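Local coordinates for oligopeptide-binding protein AppA (Bacillus subtilis, PDB 1XOC) that binds oligopeptides outside the cell membrane and delivers them to an ABC transporter, supporting sporulation and genetic competence in Bacillus subtilis, at residues N491-P496 / Y502-K507; T245-A250 / I258-A263. All blocks are in the same frame, centred on the assembly; numbering follows the deposited sequence.

Contact 1. Residues N491-P496 / Y502-K507. With ZN (zinc ion), chain E.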
ATOM      1  N   ASN A 491      -5.206  10.881   7.714  1.00 29.87           N
ATOM      2  CA  ASN A 491      -3.850  11.371   7.863  1.00 28.87           C
ATOM      3  C   ASN A 491      -3.860  12.733   8.556  1.00 28.69           C
ATOM      4  O   ASN A 491      -4.732  13.583   8.281  1.00 28.52           O
ATOM      5  CB  ASN A 491      -3.197  11.543   6.518  1.00 30.33           C
ATOM      6  CG  ASN A 491      -2.876  10.253   5.838  1.00 31.53           C
ATOM      7  OD1 ASN A 491      -2.482   9.289   6.477  1.00 36.34           O
ATOM      8  ND2 ASN A 491      -3.029  10.226   4.521  1.00 32.11           N
ATOM      9  N   HIS A 492      -2.874  12.959   9.417  1.00 28.08           N
ATOM     10  CA  HIS A 492      -2.655  14.229  10.097  1.00 28.55           C
ATOM     11  C   HIS A 492      -1.215  14.644   9.864  1.00 28.61           C
ATOM     12  O   HIS A 492      -0.312  14.286  10.644  1.00 28.45           O
ATOM     13  CB  HIS A 492      -2.931  14.081  11.595  1.00 28.59           C
ATOM     14  CG  HIS A 492      -4.320  13.612  11.896  1.00 27.35           C
ATOM     15  ND1 HIS A 492      -4.661  12.284  11.915  1.00 29.51           N
ATOM     16  CD2 HIS A 492      -5.465  14.296  12.161  1.00 27.67           C
ATOM     17  CE1 HIS A 492      -5.941  12.149  12.201  1.00 30.04           C
ATOM     18  NE2 HIS A 492      -6.453  13.350  12.347  1.00 26.38           N
ATOM     19  N   MET A 493      -0.986  15.355   8.773  1.00 28.48           N
ATOM     20  CA  MET A 493       0.372  15.613   8.320  1.00 28.72           C
ATOM     21  C   MET A 493       0.915  16.903   8.921  1.00 28.57           C
ATOM     22  O   MET A 493       0.475  18.009   8.559  1.00 28.33           O
ATOM     23  CB  MET A 493       0.432  15.655   6.794  1.00 29.79           C
ATOM     24  CG  MET A 493      -0.261  14.474   6.136  1.00 31.68           C
ATOM     25  SD  MET A 493       0.399  12.899   6.689  1.00 35.40           S
ATOM     26  CE  MET A 493       2.115  13.098   6.263  1.00 33.16           C
ATOM     27  N   ALA A 494       1.859  16.752   9.852  1.00 27.71           N
ATOM     28  CA  ALA A 494       2.577  17.879  10.441  1.00 27.91           C
ATOM     29  C   ALA A 494       3.760  18.262   9.568  1.00 27.59           C
ATOM     30  O   ALA A 494       4.475  17.403   9.103  1.00 27.41           O
ATOM     31  CB  ALA A 494       3.051  17.525  11.806  1.00 27.67           C
ATOM     32  N   MET A 495       3.937  19.575   9.354  1.00 28.32           N
ATOM     33  CA  MET A 495       4.964  20.086   8.453  1.00 28.88           C
ATOM     34  C   MET A 495       5.366  21.488   8.909  1.00 28.37           C
ATOM     35  O   MET A 495       4.655  22.113   9.680  1.00 28.69           O
ATOM     36  CB  MET A 495       4.456  20.140   7.015  1.00 28.78           C
ATOM     37  CG  MET A 495       3.291  21.072   6.845  1.00 28.56           C
ATOM     38  SD  MET A 495       2.471  20.798   5.279  1.00 30.42           S
ATOM     39  CE  MET A 495       1.610  19.306   5.660  1.00 28.04           C
ATOM     40  N   PRO A 496       6.513  21.981   8.425  1.00 28.92           N
ATOM     41  CA  PRO A 496       6.909  23.323   8.842  1.00 30.37           C
ATOM     42  C   PRO A 496       5.862  24.379   8.494  1.00 30.56           C
ATOM     43  O   PRO A 496       5.249  24.307   7.428  1.00 29.38           O
ATOM     44  CB  PRO A 496       8.211  23.551   8.060  1.00 30.26           C
ATOM     45  CG  PRO A 496       8.731  22.197   7.804  1.00 30.76           C
ATOM     46  CD  PRO A 496       7.482  21.401   7.507  1.00 29.25           C
ATOM     47  N   TYR A 502       2.834  22.794  -0.973  1.00 30.26           N
ATOM     48  CA  TYR A 502       2.298  21.498  -0.561  1.00 30.29           C
ATOM     49  C   TYR A 502       0.812  21.342  -0.981  1.00 30.25           C
ATOM     50  O   TYR A 502       0.021  22.265  -0.833  1.00 30.03           O
ATOM     51  CB  TYR A 502       2.487  21.298   0.955  1.00 30.86           C
ATOM     52  CG  TYR A 502       1.774  20.063   1.492  1.00 29.39           C
ATOM     53  CD1 TYR A 502       0.446  20.134   1.909  1.00 31.03           C
ATOM     54  CD2 TYR A 502       2.415  18.839   1.566  1.00 29.74           C
ATOM     55  CE1 TYR A 502      -0.220  19.001   2.379  1.00 30.26           C
ATOM     56  CE2 TYR A 502       1.780  17.719   2.048  1.00 28.47           C
ATOM     57  CZ  TYR A 502       0.447  17.805   2.457  1.00 30.23           C
ATOM     58  OH  TYR A 502      -0.203  16.681   2.931  1.00 31.38           O
ATOM     59  N   LYS A 503       0.464  20.172  -1.508  1.00 31.18           N
ATOM     60  CA  LYS A 503      -0.919  19.795  -1.779  1.00 31.48           C
ATOM     61  C   LYS A 503      -1.134  18.422  -1.154  1.00 30.88           C
ATOM     62  O   LYS A 503      -0.271  17.530  -1.292  1.00 31.36           O
ATOM     63  CB  LYS A 503      -1.157  19.687  -3.283  1.00 32.60           C
ATOM     64  CG  LYS A 503      -1.080  21.003  -4.041  1.00 36.16           C
ATOM     65  CD  LYS A 503      -1.132  20.748  -5.568  1.00 35.89           C
ATOM     66  CE  LYS A 503      -1.110  22.024  -6.393  1.00 40.78           C
ATOM     67  NZ  LYS A 503      -1.543  21.734  -7.813  1.00 43.38           N
ATOM     68  N   TYR A 504      -2.254  18.288  -0.446  1.00 30.11           N
ATOM     69  CA  TYR A 504      -2.587  17.023   0.192  1.00 29.65           C
ATOM     70  C   TYR A 504      -2.956  15.979  -0.869  1.00 27.99           C
ATOM     71  O   TYR A 504      -3.846  16.197  -1.680  1.00 29.61           O
ATOM     72  CB  TYR A 504      -3.733  17.166   1.194  1.00 29.36           C
ATOM     73  CG  TYR A 504      -4.098  15.811   1.776  1.00 29.69           C
ATOM     74  CD1 TYR A 504      -3.337  15.248   2.784  1.00 31.48           C
ATOM     75  CD2 TYR A 504      -5.157  15.072   1.276  1.00 29.04           C
ATOM     76  CE1 TYR A 504      -3.634  13.989   3.288  1.00 31.25           C
ATOM     77  CE2 TYR A 504      -5.458  13.799   1.781  1.00 29.82           C
ATOM     78  CZ  TYR A 504      -4.686  13.279   2.778  1.00 30.88           C
ATOM     79  OH  TYR A 504      -4.968  12.040   3.282  1.00 32.56           O
ATOM     80  N   HIS A 505      -2.268  14.848  -0.819  1.00 28.53           N
ATOM     81  CA  HIS A 505      -2.521  13.689  -1.659  1.00 27.45           C
ATOM     82  C   HIS A 505      -2.886  12.512  -0.752  1.00 27.74           C
ATOM     83  O   HIS A 505      -2.126  12.196   0.202  1.00 28.09           O
ATOM     84  CB  HIS A 505      -1.299  13.383  -2.508  1.00 26.71           C
ATOM     85  CG  HIS A 505      -1.546  12.446  -3.660  1.00 27.91           C
ATOM     86  ND1 HIS A 505      -1.862  11.113  -3.504  1.00 28.86           N
ATOM     87  CD2 HIS A 505      -1.475  12.659  -4.993  1.00 27.41           C
ATOM     88  CE1 HIS A 505      -2.002  10.556  -4.700  1.00 29.80           C
ATOM     89  NE2 HIS A 505      -1.793  11.487  -5.624  1.00 29.34           N
ATOM     90  N   PRO A 506      -4.009  11.832  -1.011  1.00 26.73           N
ATOM     91  CA  PRO A 506      -4.480  10.813  -0.059  1.00 27.88           C
ATOM     92  C   PRO A 506      -3.720   9.482  -0.051  1.00 28.95           C
ATOM     93  O   PRO A 506      -3.910   8.674   0.893  1.00 29.93           O
ATOM     94  CB  PRO A 506      -5.940  10.629  -0.468  1.00 27.88           C
ATOM     95  CG  PRO A 506      -5.930  10.888  -1.919  1.00 27.63           C
ATOM     96  CD  PRO A 506      -5.003  12.053  -2.089  1.00 26.97           C
ATOM     97  N   LYS A 507      -2.862   9.284  -1.049  1.00 28.86           N
ATOM     98  CA  LYS A 507      -2.068   8.080  -1.188  1.00 30.15           C
ATOM     99  C   LYS A 507      -0.556   8.293  -1.049  1.00 31.17           C
ATOM    100  O   LYS A 507       0.150   7.496  -0.375  1.00 31.71           O
ATOM    101  CB  LYS A 507      -2.389   7.407  -2.526  1.00 30.48           C
ATOM    102  CG  LYS A 507      -1.625   6.077  -2.677  1.00 30.29           C
ATOM    103  CD  LYS A 507      -1.955   5.331  -3.958  1.00 31.93           C
ATOM    104  CE  LYS A 507      -1.022   4.119  -4.153  1.00 32.87           C
ATOM    105  NZ  LYS A 507      -1.336   3.029  -3.215  1.00 33.82           N
TER
HETATM  106 ZN    ZN E 523      -8.385  13.856  12.732  1.00 20.45          ZN
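Met-495 lies over one face of the Tyr-502 ring. Its CE methyl is almost straight above the ring centre, 3.7 Å from the centroid of Tyr-502, which makes a CH-pi contact. The SD of Met-495 covers the same ring, 4.0 Å from the centroid of Tyr-502. This is a Met-aromatic contact with sulfur and methyl laid over the ring together. A bend at the last torsion of Met-495 (chi3 76°) folds CE back over the ring. The side chains of Met-495 and Tyr-502 cross at about a right angle. Trp-516 meets the Tyr-502 ring edge-to-face.

Met-493 CG faces both tyrosines from the strand side, 3.9 Å from Tyr-502 OH. The edge of the Tyr-504 ring at CE1 is a looser neighbour.

The polar end is formed by Asn-491 and Tyr-504. Asn-491 ND2 donates to Tyr-504 OH over 2.9 Å, and the bond is bent to 146°. The hydroxyl is tilted from the amide plane of Asn-491, and amide and ring planes stand 58° apart. Tyr-504 OH is also bonded to the backbone O of Leu-262, so two partners hold this hydroxyl.

Asn-491, Met-493 and Met-495 thus meet the 502-507 loop from one side of the strand. His-492 points away from it, and its NE2 binds a zinc ion 2.0 Å away, together with Asp-304. Strand 483-496 pairs antiparallel with strand 256-262, through backbone bonds of Asn-491, Met-493 and Met-495. The loop runs nearly antiparallel beside the strand, on the way from strand 499-500 to strand 517-518.

Contact 2. Residues T245-A250 / I258-A263; sequences TDYKTA and IVTDLA
Ile-258 packs against Tyr-247 and Ala-250, and this is the tight part of the contact. Both branches meet the tyrosine, and CD1 goes on to Ala-250. CG2 of Ile-258 comes 3.7 Å from Tyr-247 CE2. CD1 of Ile-258 lies over one face of the Tyr-247 ring, offset toward the rim. The same CD1 also reaches Ala-250, 4.2 Å from its CB and 4.1 Å from its backbone C. The extended chain of Ile-258 (chi2 177°) carries this methyl out to the helix. The side chains of Tyr-247 and Ile-258 slide past each other in opposite directions. Ala-250 is buried, and it also touches Val-242 and Glu-229.

The other side is looser and polar. Thr-260 OG1 lies at the edge of the Tyr-247 ring, near its plane, 3.7 Å from CE2 of Tyr-247. No direct hydrogen bond joins the helix to the strand. A water bridges them instead. It stands in the plane of the Tyr-247 ring, 2.8 Å from OH of that tyrosine. The water donates to Ile-258 O over 2.9 Å, and it is also bonded to Thr-260 OG1 at 3.0 Å. Tyr-247 and Thr-260 are both partly exposed here.

The arrangement is a one-turn helix, 247-250, that covers one face of strand 256-262. That strand is antiparallel to strand 483-496 in the large mixed sheet of a periplasmic-binding-protein-type fold. On the helix side Thr-260 touches His-492, next to the zinc site that His-492 forms with Asp-304.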
ATOM      1  N   THR A 245      -4.544  10.531  18.347  1.00 33.29           N
ATOM      2  CA  THR A 245      -4.529  10.706  19.781  1.00 33.87           C
ATOM      3  C   THR A 245      -3.534  11.779  20.228  1.00 33.40           C
ATOM      4  O   THR A 245      -3.692  12.346  21.302  1.00 33.93           O
ATOM      5  CB  THR A 245      -4.233   9.368  20.517  1.00 34.22           C
ATOM      6  OG1 THR A 245      -3.031   8.797  20.015  1.00 36.02           O
ATOM      7  CG2 THR A 245      -5.350   8.365  20.290  1.00 35.72           C
ATOM      8  N   ASP A 246      -2.537  12.073  19.390  1.00 33.00           N
ATOM      9  CA  ASP A 246      -1.536  13.095  19.696  1.00 33.23           C
ATOM     10  C   ASP A 246      -1.794  14.449  19.009  1.00 32.72           C
ATOM     11  O   ASP A 246      -0.945  15.338  19.080  1.00 32.59           O
ATOM     12  CB  ASP A 246      -0.148  12.591  19.295  1.00 33.67           C
ATOM     13  CG  ASP A 246       0.295  11.393  20.111  1.00 36.65           C
ATOM     14  OD1 ASP A 246       0.727  10.396  19.513  1.00 40.20           O
ATOM     15  OD2 ASP A 246       0.210  11.458  21.352  1.00 42.03           O
ATOM     16  N   TYR A 247      -2.940  14.606  18.343  1.00 31.79           N
ATOM     17  CA  TYR A 247      -3.222  15.833  17.600  1.00 31.99           C
ATOM     18  C   TYR A 247      -3.152  17.090  18.481  1.00 31.90           C
ATOM     19  O   TYR A 247      -2.494  18.067  18.124  1.00 30.21           O
ATOM     20  CB  TYR A 247      -4.604  15.770  16.943  1.00 31.89           C
ATOM     21  CG  TYR A 247      -4.828  16.934  16.015  1.00 30.68           C
ATOM     22  CD1 TYR A 247      -5.199  18.183  16.512  1.00 29.00           C
ATOM     23  CD2 TYR A 247      -4.665  16.794  14.663  1.00 31.60           C
ATOM     24  CE1 TYR A 247      -5.387  19.267  15.659  1.00 29.79           C
ATOM     25  CE2 TYR A 247      -4.849  17.863  13.799  1.00 31.75           C
ATOM     26  CZ  TYR A 247      -5.230  19.096  14.309  1.00 30.50           C
ATOM     27  OH  TYR A 247      -5.405  20.160  13.471  1.00 30.69           O
ATOM     28  N   LYS A 248      -3.848  17.071  19.608  1.00 31.68           N
ATOM     29  CA  LYS A 248      -3.931  18.257  20.449  1.00 33.45           C
ATOM     30  C   LYS A 248      -2.586  18.600  21.072  1.00 33.27           C
ATOM     31  O   LYS A 248      -2.304  19.765  21.330  1.00 34.18           O
ATOM     32  CB  LYS A 248      -5.022  18.120  21.490  1.00 34.02           C
ATOM     33  CG  LYS A 248      -6.389  18.193  20.847  1.00 36.25           C
ATOM     34  CD  LYS A 248      -7.447  18.614  21.810  1.00 37.34           C
ATOM     35  CE  LYS A 248      -7.803  17.522  22.810  1.00 40.32           C
ATOM     36  NZ  LYS A 248      -8.839  18.021  23.763  1.00 41.37           N
ATOM     37  N   THR A 249      -1.757  17.589  21.285  1.00 33.26           N
ATOM     38  CA  THR A 249      -0.387  17.807  21.725  1.00 33.39           C
ATOM     39  C   THR A 249       0.427  18.491  20.614  1.00 32.45           C
ATOM     40  O   THR A 249       1.033  19.560  20.822  1.00 32.52           O
ATOM     41  CB  THR A 249       0.257  16.462  22.142  1.00 33.38           C
ATOM     42  OG1 THR A 249      -0.493  15.913  23.227  1.00 36.25           O
ATOM     43  CG2 THR A 249       1.697  16.659  22.605  1.00 34.44           C
ATOM     44  N   ALA A 250       0.414  17.891  19.432  1.00 31.93           N
ATOM     45  CA  ALA A 250       1.273  18.337  18.341  1.00 31.86           C
ATOM     46  C   ALA A 250       0.881  19.688  17.766  1.00 32.20           C
ATOM     47  O   ALA A 250       1.735  20.423  17.276  1.00 31.84           O
ATOM     48  CB  ALA A 250       1.329  17.291  17.250  1.00 31.76           C
ATOM     49  N   ILE A 258      -0.567  21.499  10.642  1.00 28.45           N
ATOM     50  CA  ILE A 258      -1.035  20.128  10.414  1.00 28.08           C
ATOM     51  C   ILE A 258      -2.138  20.143   9.401  1.00 27.35           C
ATOM     52  O   ILE A 258      -3.099  20.870   9.586  1.00 27.51           O
ATOM     53  CB  ILE A 258      -1.531  19.480  11.719  1.00 28.46           C
ATOM     54  CG1 ILE A 258      -0.442  19.541  12.787  1.00 29.50           C
ATOM     55  CG2 ILE A 258      -1.936  18.027  11.485  1.00 28.53           C
ATOM     56  CD1 ILE A 258      -0.878  18.980  14.110  1.00 29.54           C
ATOM     57  N   VAL A 259      -1.974  19.339   8.354  1.00 26.91           N
ATOM     58  CA  VAL A 259      -2.996  19.192   7.313  1.00 27.35           C
ATOM     59  C   VAL A 259      -3.641  17.814   7.486  1.00 28.67           C
ATOM     60  O   VAL A 259      -2.934  16.818   7.453  1.00 28.50           O
ATOM     61  CB  VAL A 259      -2.408  19.340   5.881  1.00 28.68           C
ATOM     62  CG1 VAL A 259      -3.500  19.120   4.825  1.00 29.01           C
ATOM     63  CG2 VAL A 259      -1.807  20.744   5.705  1.00 29.50           C
ATOM     64  N   THR A 260      -4.969  17.780   7.568  1.00 27.67           N
ATOM     65  CA  THR A 260      -5.726  16.570   7.903  1.00 28.39           C
ATOM     66  C   THR A 260      -6.781  16.247   6.823  1.00 28.11           C
ATOM     67  O   THR A 260      -7.525  17.146   6.394  1.00 27.38           O
ATOM     68  CB  THR A 260      -6.469  16.749   9.241  1.00 29.78           C
ATOM     69  OG1 THR A 260      -5.518  16.986  10.301  1.00 32.66           O
ATOM     70  CG2 THR A 260      -7.280  15.530   9.559  1.00 30.65           C
ATOM     71  N   ASP A 261      -6.833  14.980   6.410  1.00 27.85           N
ATOM     72  CA  ASP A 261      -7.890  14.476   5.525  1.00 28.21           C
ATOM     73  C   ASP A 261      -7.891  12.961   5.499  1.00 27.75           C
ATOM     74  O   ASP A 261      -7.011  12.306   6.096  1.00 26.07           O
ATOM     75  CB  ASP A 261      -7.705  15.039   4.102  1.00 27.91           C
ATOM     76  CG  ASP A 261      -9.010  15.382   3.408  1.00 31.78           C
ATOM     77  OD1 ASP A 261     -10.030  14.678   3.612  1.00 30.14           O
ATOM     78  OD2 ASP A 261      -9.016  16.416   2.695  1.00 38.73           O
ATOM     79  N   LEU A 262      -8.915  12.388   4.880  1.00 28.40           N
ATOM     80  CA  LEU A 262      -9.040  10.942   4.739  1.00 27.94           C
ATOM     81  C   LEU A 262      -7.900  10.370   3.907  1.00 28.04           C
ATOM     82  O   LEU A 262      -7.510  10.957   2.915  1.00 27.90           O
ATOM     83  CB  LEU A 262     -10.381  10.582   4.102  1.00 28.79           C
ATOM     84  CG  LEU A 262     -10.811   9.104   4.115  1.00 29.54           C
ATOM     85  CD1 LEU A 262     -10.940   8.473   5.495  1.00 31.74           C
ATOM     86  CD2 LEU A 262     -12.129   9.060   3.362  1.00 30.30           C
ATOM     87  N   ALA A 263      -7.313   9.266   4.393  1.00 27.19           N
ATOM     88  CA  ALA A 263      -6.307   8.488   3.633  1.00 27.69           C
ATOM     89  C   ALA A 263      -6.948   7.510   2.655  1.00 28.34           C
ATOM     90  O   ALA A 263      -8.071   7.037   2.886  1.00 29.33           O
ATOM     91  CB  ALA A 263      -5.417   7.715   4.580  1.00 28.02           C
TER
HETATM   92  O   HOH W   1      -5.601  19.965  10.673  1.00 25.37           O

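Contacts 1 and 2 meet through neighbouring strands of one sheet, with centres about 10 Å apart. Met-493 N probably bonds to Val-259 O over 2.8 Å, and this pair joins strand 483-496 to strand 256-262. The 502-507 loop and helix 247-250 lie on opposite faces of this strand pair. His-492 CD2 packs 3.3 Å from Thr-260 OG1. The zinc bound by His-492 therefore lies near contact 2 as well, about 4 Å from the Thr-260 side chain. Both contacts also reach the bound peptide. Lys-507 NZ bonds to the peptide backbone, while Ala-263 packs on an aromatic side chain of the peptide.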